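Local coordinates for protein fructuronate-tagaturonate epimerase UxaE from Cohnella laeviribosi in complex with 1 glycerol (Cohnella laeviribosi, PDB 6ILB) that probably catalyses the epimerisation of D-tagaturonate to D-fructuronate at a divalent metal centre in a TIM-barrel domain, at residues I187-A192 with D273-P278; P303-E308 with Y338-H343. One frame throughout, in Å; residues are numbered along the deposited sequence.

Contact 1. Residues I187-A192 with D273-P278; sequences IDNEAA and DETLAP. Unlike the reference sequence in segment 273-278: Ala277 (reference Thr). With ZN (zinc ion), chain F.
The metal-binding loop that follows barrel strand 267-271 rests, through Thr275 and Leu276, against Asn189 in the short, weakly bonded helical turn 189-192. The polar link is one hydrogen bond: Leu276 N donates to Asn189 OD1 over 3.0 Å, with an N-H...O angle of 150°. The donor stands well above the plane of the amide carbonyl, about 51° out of it, rather than on a lone pair. Asn189 CG lies anti to its own carbonyl carbon (chi1 -73°), which carries the amide across to the loop; OD1 also sits 3.2 Å from Thr275 CA, while ND2 stays 3.7 Å from Glu274 O. With an alanine in place of Asn189, Leu276 N would probably lose this acceptor and a gap would open beside Thr275.

Apolar contacts flank the amide. Ile187 and Thr275 cross at about a right angle, CG2 to CG2 at 3.6 Å, and farther along Ala192 CB meets Ala277 CB at 4.3 Å; Ala277 replaces the threonine of the reference sequence.

At the start of the loop, Asp273 OD1 and Glu274 OE2 bind the zinc ion at 2.4 and 2.6 Å, and His161 and His343 complete the site. Ser271 OG hydrogen-bonds to Asp273 OD1 and Glu274 OE1, a second hold on both carboxylates. The chemistry is thus divided along 273-278: carboxylate oxygens grip the metal at one end, and one amide-to-backbone hydrogen bond with small apolar contacts joins the continuation to 187-192.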
# COMPACT_ATOMS: atom_id res chain seq x y z
N ILE B 187 -2.71 16.10 14.61
CA ILE B 187 -2.97 17.26 13.76
C ILE B 187 -4.17 18.02 14.31
O ILE B 187 -5.23 17.44 14.53
CB ILE B 187 -3.18 16.84 12.30
CG1 ILE B 187 -1.83 16.61 11.62
CG2 ILE B 187 -3.97 17.90 11.54
CD1 ILE B 187 -1.93 15.86 10.32
N ASP B 188 -3.99 19.32 14.54
CA ASP B 188 -5.02 20.18 15.13
C ASP B 188 -5.91 20.73 14.03
O ASP B 188 -5.70 21.83 13.52
CB ASP B 188 -4.37 21.30 15.93
CG ASP B 188 -5.27 21.84 17.03
OD1 ASP B 188 -6.47 22.11 16.75
OD2 ASP B 188 -4.78 21.99 18.18
N ASN B 189 -6.94 19.95 13.66
CA ASN B 189 -7.86 20.38 12.62
C ASN B 189 -8.75 21.54 13.08
O ASN B 189 -9.00 22.48 12.31
CB ASN B 189 -8.71 19.20 12.16
CG ASN B 189 -7.92 18.21 11.32
OD1 ASN B 189 -7.31 18.58 10.32
ND2 ASN B 189 -7.93 16.95 11.73
N GLU B 190 -9.23 21.50 14.33
CA GLU B 190 -9.98 22.61 14.92
C GLU B 190 -9.04 23.78 15.15
O GLU B 190 -8.87 24.24 16.28
CB GLU B 190 -10.63 22.19 16.24
CG GLU B 190 -12.15 22.08 16.20
CD GLU B 190 -12.72 21.35 17.41
OE1 GLU B 190 -13.55 21.96 18.14
OE2 GLU B 190 -12.35 20.18 17.64
N ALA B 191 -8.44 24.26 14.08
CA ALA B 191 -7.36 25.23 14.10
C ALA B 191 -6.97 25.43 12.65
O ALA B 191 -6.73 26.56 12.21
CB ALA B 191 -6.17 24.76 14.95
N ALA B 192 -6.95 24.32 11.90
CA ALA B 192 -6.90 24.41 10.44
C ALA B 192 -8.09 25.18 9.88
O ALA B 192 -7.97 25.82 8.83
CB ALA B 192 -6.87 23.00 9.83
N ASP B 273 -1.60 14.02 5.11
CA ASP B 273 -2.80 14.31 4.33
C ASP B 273 -4.08 13.95 5.07
O ASP B 273 -5.06 13.51 4.43
CB ASP B 273 -2.75 13.58 2.98
CG ASP B 273 -2.73 12.10 3.15
OD1 ASP B 273 -1.90 11.66 3.97
OD2 ASP B 273 -3.53 11.38 2.52
N GLU B 274 -4.08 14.09 6.39
CA GLU B 274 -5.26 13.92 7.24
C GLU B 274 -5.72 15.24 7.83
O GLU B 274 -6.50 15.24 8.78
CB GLU B 274 -4.98 12.92 8.36
CG GLU B 274 -4.95 11.48 7.89
CD GLU B 274 -3.67 11.10 7.18
OE1 GLU B 274 -2.57 11.63 7.51
OE2 GLU B 274 -3.77 10.24 6.28
N THR B 275 -5.23 16.36 7.33
CA THR B 275 -5.90 17.61 7.60
C THR B 275 -7.25 17.63 6.88
O THR B 275 -7.45 16.94 5.87
CB THR B 275 -5.05 18.81 7.15
OG1 THR B 275 -4.40 18.49 5.92
CG2 THR B 275 -3.99 19.18 8.19
N LEU B 276 -8.19 18.39 7.42
CA LEU B 276 -9.38 18.68 6.64
C LEU B 276 -9.04 19.70 5.57
O LEU B 276 -9.61 19.67 4.47
CB LEU B 276 -10.50 19.20 7.53
CG LEU B 276 -11.15 18.27 8.55
CD1 LEU B 276 -12.62 18.62 8.67
CD2 LEU B 276 -10.97 16.80 8.17
N ALA B 277 -8.14 20.61 5.88
CA ALA B 277 -7.60 21.51 4.89
C ALA B 277 -6.60 20.76 4.00
O ALA B 277 -5.96 19.80 4.44
CB ALA B 277 -6.91 22.69 5.56
N PRO B 278 -6.48 21.15 2.74
CA PRO B 278 -5.29 20.76 1.98
C PRO B 278 -4.04 21.27 2.67
O PRO B 278 -4.08 22.17 3.51
CB PRO B 278 -5.50 21.43 0.62
CG PRO B 278 -6.50 22.54 0.89
CD PRO B 278 -7.40 21.98 1.95
ZN ZN F . -2.37 9.38 4.31

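Contact 2. Residues P303-E308 with Y338-H343; sequences PRFIGE and YKLSIH. With ZN (zinc ion), chain F.
Pro303 and Phe305, in the loop leaving barrel strand 300-302, pack on Leu340 and Ile342 of the next strand, 339-342. The closely packed part is buried and mostly apolar. Pro303 and Leu340 cross at about a right angle, with Pro303 CD 4.2 Å from Leu340 CD2, and the same CD lies 4.0 Å from Ser341 O. Leu340 CG is anti to its own carbonyl carbon (chi1 -77°), an orientation that brings the branched end closer to the loop than the start of the side chain. Its other methyl, CD1, comes to the edge of the Phe305 ring, near the ring plane, 4.5 Å from CZ. Ile342 CG1 approaches that ring obliquely, 4.3 Å from CE2.

Beyond Phe305 the chain leaves the strand, and 306-308, partly exposed, make no contact with 338-343.

Past Ile342 the strand delivers His343, whose ND1 binds the zinc ion at 2.4 Å, while NE2 hydrogen-bonds to Glu269. Ser341 OG is also bonded to Glu269, the predicted proton donor. Helix 319-336 links the two parallel strands as a beta-alpha-beta crossover and meets Leu340 through Leu326; strand 363-367 flanks 339-342 on its other edge.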
# COMPACT_ATOMS: atom_id res chain seq x y z
N PRO B 303 1.61 14.91 1.35
CA PRO B 303 0.74 16.05 1.62
C PRO B 303 -0.68 15.83 1.13
O PRO B 303 -0.95 15.02 0.24
CB PRO B 303 1.42 17.19 0.86
CG PRO B 303 2.17 16.54 -0.19
CD PRO B 303 2.59 15.20 0.30
N ARG B 304 -1.59 16.57 1.75
CA ARG B 304 -2.98 16.63 1.30
C ARG B 304 -3.07 17.63 0.15
O ARG B 304 -3.00 18.84 0.37
CB ARG B 304 -3.89 17.05 2.45
CG ARG B 304 -5.21 16.31 2.47
CD ARG B 304 -6.28 17.18 1.89
NE ARG B 304 -7.61 16.76 2.28
CZ ARG B 304 -8.70 17.14 1.63
NH1 ARG B 304 -8.59 17.93 0.56
NH2 ARG B 304 -9.89 16.74 2.04
N PHE B 305 -3.25 17.12 -1.06
CA PHE B 305 -3.34 17.99 -2.22
C PHE B 305 -4.70 18.67 -2.30
O PHE B 305 -5.70 18.17 -1.78
CB PHE B 305 -3.08 17.21 -3.50
CG PHE B 305 -1.71 16.66 -3.57
CD1 PHE B 305 -0.66 17.46 -4.01
CD2 PHE B 305 -1.45 15.36 -3.18
CE1 PHE B 305 0.62 16.95 -4.05
CE2 PHE B 305 -0.16 14.85 -3.23
CZ PHE B 305 0.87 15.65 -3.67
N ILE B 306 -4.70 19.85 -2.94
CA ILE B 306 -5.93 20.54 -3.33
C ILE B 306 -6.87 19.56 -4.02
O ILE B 306 -6.44 18.65 -4.74
CB ILE B 306 -5.60 21.74 -4.25
CG1 ILE B 306 -6.84 22.54 -4.65
CG2 ILE B 306 -4.90 21.30 -5.53
CD1 ILE B 306 -7.72 22.96 -3.53
N GLY B 307 -8.14 19.70 -3.78
CA GLY B 307 -9.09 18.76 -4.32
C GLY B 307 -9.28 17.58 -3.40
O GLY B 307 -9.06 17.64 -2.19
N GLU B 308 -9.69 16.47 -4.01
CA GLU B 308 -10.05 15.26 -3.28
C GLU B 308 -9.43 14.06 -3.97
O GLU B 308 -9.38 13.99 -5.21
CB GLU B 308 -11.57 15.08 -3.19
CG GLU B 308 -12.27 16.17 -2.37
CD GLU B 308 -13.51 15.67 -1.63
OE1 GLU B 308 -14.27 16.53 -1.11
OE2 GLU B 308 -13.71 14.44 -1.57
N TYR B 338 13.75 14.27 0.46
CA TYR B 338 12.82 13.15 0.41
C TYR B 338 11.98 13.24 -0.86
O TYR B 338 12.07 14.21 -1.61
CB TYR B 338 11.96 13.12 1.66
CG TYR B 338 11.26 14.43 1.90
CD1 TYR B 338 10.05 14.70 1.32
CD2 TYR B 338 11.85 15.42 2.67
CE1 TYR B 338 9.41 15.90 1.51
CE2 TYR B 338 11.22 16.64 2.87
CZ TYR B 338 9.99 16.87 2.29
OH TYR B 338 9.35 18.07 2.48
N LYS B 339 11.13 12.22 -1.09
CA LYS B 339 10.21 12.15 -2.22
C LYS B 339 8.80 12.57 -1.82
O LYS B 339 8.40 12.44 -0.67
CB LYS B 339 10.08 10.74 -2.78
CG LYS B 339 11.30 9.92 -2.79
CD LYS B 339 11.07 8.67 -3.63
CE LYS B 339 10.27 7.62 -2.90
NZ LYS B 339 10.41 6.31 -3.61
N LEU B 340 8.04 13.01 -2.81
CA LEU B 340 6.60 13.10 -2.63
C LEU B 340 5.99 11.71 -2.60
O LEU B 340 6.36 10.83 -3.38
CB LEU B 340 5.98 13.91 -3.76
CG LEU B 340 6.14 15.41 -3.68
CD1 LEU B 340 5.19 16.01 -4.71
CD2 LEU B 340 5.84 15.92 -2.26
N SER B 341 5.03 11.51 -1.71
CA SER B 341 4.25 10.28 -1.69
C SER B 341 2.80 10.63 -1.91
O SER B 341 2.29 11.57 -1.31
CB SER B 341 4.40 9.54 -0.38
OG SER B 341 3.64 8.35 -0.43
N ILE B 342 2.13 9.85 -2.77
CA ILE B 342 0.74 10.10 -3.15
C ILE B 342 -0.12 8.99 -2.57
O ILE B 342 -0.07 7.84 -3.03
CB ILE B 342 0.57 10.18 -4.68
CG1 ILE B 342 1.31 11.40 -5.24
CG2 ILE B 342 -0.89 10.27 -5.02
CD1 ILE B 342 2.75 11.10 -5.53
N HIS B 343 -0.93 9.32 -1.58
CA HIS B 343 -1.83 8.33 -1.02
C HIS B 343 -3.15 8.29 -1.79
O HIS B 343 -3.52 9.23 -2.50
CB HIS B 343 -2.05 8.63 0.46
CG HIS B 343 -0.81 8.40 1.29
ND1 HIS B 343 -0.74 8.68 2.63
CD2 HIS B 343 0.40 7.90 0.95
CE1 HIS B 343 0.46 8.37 3.09
NE2 HIS B 343 1.17 7.90 2.09
ZN ZN F . -2.37 9.38 4.31

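Overall arrangement
One segment of each contact reaches the zinc ion of the same TIM barrel: contact 1 supplies two carboxylates from 273-278, contact 2 one histidine from 338-343. Contact 2 is the deeper, a fully buried, mostly apolar packing between the loop after one barrel strand and the next strand. Contact 1 lies farther from the centre of the chain, is only partly buried, and fastens a loop to a small helical turn with a hydrogen bond as well as methyl groups. Their centres are about 14 Å apart, yet they meet directly, with Arg304 of 303-308 packed against Asp273 of the metal-binding loop 273-278.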